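Long-range contact in cyclin-dependent kinase inhibitor 3 (PDB 1FPZ), which dephosphorylates the cyclin-dependent kinase CDK2 on its activating threonine, as a dual-specificity phosphatase of the protein-tyrosine phosphatase family: residues G142-S147 against A179-K184. The protein carries 1 engineered substitution. Residues are numbered along the deposited sequence; the frame is centred on the assembly and turned at random.
Sequences GGLGRS and AIQTIK. With SO4 (sulfate ion), chain G.
Leu144 turns CG anti to its own N (chi1 177°), which carries CD1 to 3.3 Å from Ala179 N; Gln181, bent at chi2 (-61°), crosses the leucine side chain at about a right angle, its CG 3.0 Å from Leu144 O. A branched aliphatic group suits the first place because it covers the Ala179 backbone and, through CD2, skirts Gln181 OE1. Cutting Leu144 back to an alanine removes both methyls and would probably leave the Ala179 backbone without its cover and a gap beside the glutamine. Gly145, the N-cap of helix 146-158, passes 3.7 Å from Gln181 CG by its CA; a CB there would collide with that methylene and with the preceding carbonyl, so glycine fits. The loop wraps a sulfate, probably from the crystallisation liquor, with a weak hydrogen bond from Gly142 N to sulfate O3, 3.4 Å. Arg146 N and NE also reach it, through oxygens placed less surely. Planar and positive, Arg146 suits an anion met edge-on, while NH1 forms a salt bridge with Glu83 and a hydrogen bond to Ile108 O. This is the phosphatase P-loop, following the engineered Ser140 that replaces the predicted nucleophilic cysteine; its N-H groups and arginine would probably hold a substrate phosphate similarly.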
ATOM      1  N   GLY A 142      -0.716   7.799  -6.057  1.00 38.36           N
ATOM      2  CA  GLY A 142      -2.061   8.268  -5.774  1.00 40.47           C
ATOM      3  C   GLY A 142      -2.898   7.314  -4.935  1.00 41.46           C
ATOM      4  O   GLY A 142      -4.119   7.467  -4.847  1.00 41.63           O
ATOM      5  N   GLY A 143      -2.251   6.334  -4.316  1.00 43.25           N
ATOM      6  CA  GLY A 143      -2.975   5.365  -3.495  1.00 45.96           C
ATOM      7  C   GLY A 143      -4.182   4.791  -4.222  1.00 46.15           C
ATOM      8  O   GLY A 143      -5.293   4.695  -3.673  1.00 47.85           O
ATOM      9  N   LEU A 144      -3.958   4.370  -5.458  1.00 45.50           N
ATOM     10  CA  LEU A 144      -5.048   3.874  -6.261  1.00 44.47           C
ATOM     11  C   LEU A 144      -4.552   2.981  -7.369  1.00 43.45           C
ATOM     12  O   LEU A 144      -4.303   3.448  -8.472  1.00 44.74           O
ATOM     13  CB  LEU A 144      -5.774   5.079  -6.847  1.00 44.43           C
ATOM     14  CG  LEU A 144      -6.938   4.830  -7.787  1.00 43.90           C
ATOM     15  CD1 LEU A 144      -8.137   4.403  -6.973  1.00 44.81           C
ATOM     16  CD2 LEU A 144      -7.248   6.103  -8.560  1.00 44.44           C
ATOM     17  N   GLY A 145      -4.389   1.696  -7.083  1.00 42.90           N
ATOM     18  CA  GLY A 145      -3.933   0.799  -8.120  1.00 41.04           C
ATOM     19  C   GLY A 145      -2.861  -0.105  -7.594  1.00 40.47           C
ATOM     20  O   GLY A 145      -3.105  -1.285  -7.325  1.00 41.17           O
ATOM     21  N   ARG A 146      -1.658   0.437  -7.468  1.00 39.17           N
ATOM     22  CA  ARG A 146      -0.580  -0.356  -6.942  1.00 37.25           C
ATOM     23  C   ARG A 146      -0.928  -0.653  -5.486  1.00 35.36           C
ATOM     24  O   ARG A 146      -0.841  -1.796  -5.061  1.00 34.81           O
ATOM     25  CB  ARG A 146       0.748   0.402  -7.091  1.00 37.27           C
ATOM     26  CG  ARG A 146       1.288   0.392  -8.544  1.00 36.12           C
ATOM     27  CD  ARG A 146       2.642   1.100  -8.701  1.00 33.37           C
ATOM     28  NE  ARG A 146       2.508   2.550  -8.631  1.00 31.24           N
ATOM     29  CZ  ARG A 146       3.514   3.403  -8.749  1.00 32.14           C
ATOM     30  NH1 ARG A 146       4.755   2.944  -8.947  1.00 32.98           N
ATOM     31  NH2 ARG A 146       3.288   4.712  -8.666  1.00 30.43           N
ATOM     32  N   SER A 147      -1.361   0.357  -4.739  1.00 33.63           N
ATOM     33  CA  SER A 147      -1.710   0.145  -3.334  1.00 33.57           C
ATOM     34  C   SER A 147      -2.919  -0.751  -3.151  1.00 34.58           C
ATOM     35  O   SER A 147      -2.928  -1.599  -2.257  1.00 33.72           O
ATOM     36  CB  SER A 147      -1.968   1.469  -2.622  1.00 32.24           C
ATOM     37  OG  SER A 147      -0.765   2.162  -2.423  1.00 30.58           O
ATOM     38  N   ALA A 179     -10.081   2.041  -8.214  1.00 77.56           N
ATOM     39  CA  ALA A 179      -9.268   1.247  -7.285  1.00 77.72           C
ATOM     40  C   ALA A 179      -8.112   0.528  -7.976  1.00 77.69           C
ATOM     41  O   ALA A 179      -6.938   0.707  -7.623  1.00 77.94           O
ATOM     42  CB  ALA A 179     -10.151   0.225  -6.572  1.00 77.50           C
ATOM     43  N   ILE A 180      -8.456  -0.324  -8.931  1.00 77.44           N
ATOM     44  CA  ILE A 180      -7.447  -1.035  -9.697  1.00 77.43           C
ATOM     45  C   ILE A 180      -7.304  -0.220 -10.987  1.00 77.82           C
ATOM     46  O   ILE A 180      -8.308   0.179 -11.593  1.00 77.68           O
ATOM     47  CB  ILE A 180      -7.872  -2.478 -10.030  1.00 76.93           C
ATOM     48  CG1 ILE A 180      -8.163  -3.260  -8.745  1.00 76.18           C
ATOM     49  CG2 ILE A 180      -6.766  -3.166 -10.819  1.00 76.01           C
ATOM     50  CD1 ILE A 180      -6.942  -3.584  -7.919  1.00 75.62           C
ATOM     51  N   GLN A 181      -6.056   0.027 -11.385  1.00 77.39           N
ATOM     52  CA  GLN A 181      -5.737   0.841 -12.557  1.00 77.21           C
ATOM     53  C   GLN A 181      -5.762   0.200 -13.932  1.00 77.34           C
ATOM     54  O   GLN A 181      -6.525   0.620 -14.786  1.00 77.28           O
ATOM     55  CB  GLN A 181      -4.361   1.503 -12.386  1.00 76.70           C
ATOM     56  CG  GLN A 181      -4.274   2.629 -11.360  1.00 75.00           C
ATOM     57  CD  GLN A 181      -5.180   3.810 -11.675  1.00 74.55           C
ATOM     58  OE1 GLN A 181      -4.857   4.954 -11.353  1.00 73.50           O
ATOM     59  NE2 GLN A 181      -6.323   3.538 -12.288  1.00 73.77           N
ATOM     60  N   THR A 182      -4.907  -0.791 -14.153  1.00 77.86           N
ATOM     61  CA  THR A 182      -4.814  -1.438 -15.462  1.00 78.31           C
ATOM     62  C   THR A 182      -5.311  -2.871 -15.494  1.00 78.35           C
ATOM     63  O   THR A 182      -5.435  -3.523 -14.458  1.00 77.51           O
ATOM     64  CB  THR A 182      -3.358  -1.461 -15.980  1.00 78.47           C
ATOM     65  OG1 THR A 182      -2.803  -2.772 -15.786  1.00 77.05           O
ATOM     66  CG2 THR A 182      -2.512  -0.431 -15.231  1.00 78.34           C
ATOM     67  N   ILE A 183      -5.572  -3.372 -16.698  1.00 78.57           N
ATOM     68  CA  ILE A 183      -6.044  -4.734 -16.797  1.00 78.56           C
ATOM     69  C   ILE A 183      -4.921  -5.676 -16.415  1.00 78.45           C
ATOM     70  O   ILE A 183      -5.175  -6.823 -16.074  1.00 78.61           O
ATOM     71  CB  ILE A 183      -6.620  -5.069 -18.201  1.00 78.74           C
ATOM     72  CG1 ILE A 183      -7.858  -4.197 -18.461  1.00 77.55           C
ATOM     73  CG2 ILE A 183      -7.003  -6.555 -18.278  1.00 77.42           C
ATOM     74  CD1 ILE A 183      -8.712  -4.638 -19.626  1.00 78.16           C
ATOM     75  N   LYS A 184      -3.680  -5.198 -16.438  1.00 78.41           N
ATOM     76  CA  LYS A 184      -2.587  -6.069 -16.030  1.00 78.48           C
ATOM     77  C   LYS A 184      -2.781  -6.391 -14.553  1.00 77.86           C
ATOM     78  O   LYS A 184      -2.605  -7.531 -14.119  1.00 77.61           O
ATOM     79  CB  LYS A 184      -1.222  -5.407 -16.214  1.00 78.67           C
ATOM     80  CG  LYS A 184      -0.119  -6.257 -15.583  1.00 78.05           C
ATOM     81  CD  LYS A 184       1.280  -5.727 -15.815  1.00 77.64           C
ATOM     82  CE  LYS A 184       2.282  -6.627 -15.125  1.00 76.70           C
ATOM     83  NZ  LYS A 184       2.104  -8.034 -15.563  1.00 75.61           N
TER
HETATM   84  S   SO4 G 900      -0.993   3.720  -8.538  1.00 32.03           S
HETATM   85  O1  SO4 G 900       0.206   2.998  -8.927  1.00 33.49           O
HETATM   86  O2  SO4 G 900      -1.905   3.666  -9.695  1.00 34.21           O
HETATM   87  O3  SO4 G 900      -0.631   5.103  -8.135  1.00 28.44           O
HETATM   88  O4  SO4 G 900      -1.684   3.018  -7.445  1.00 32.79           O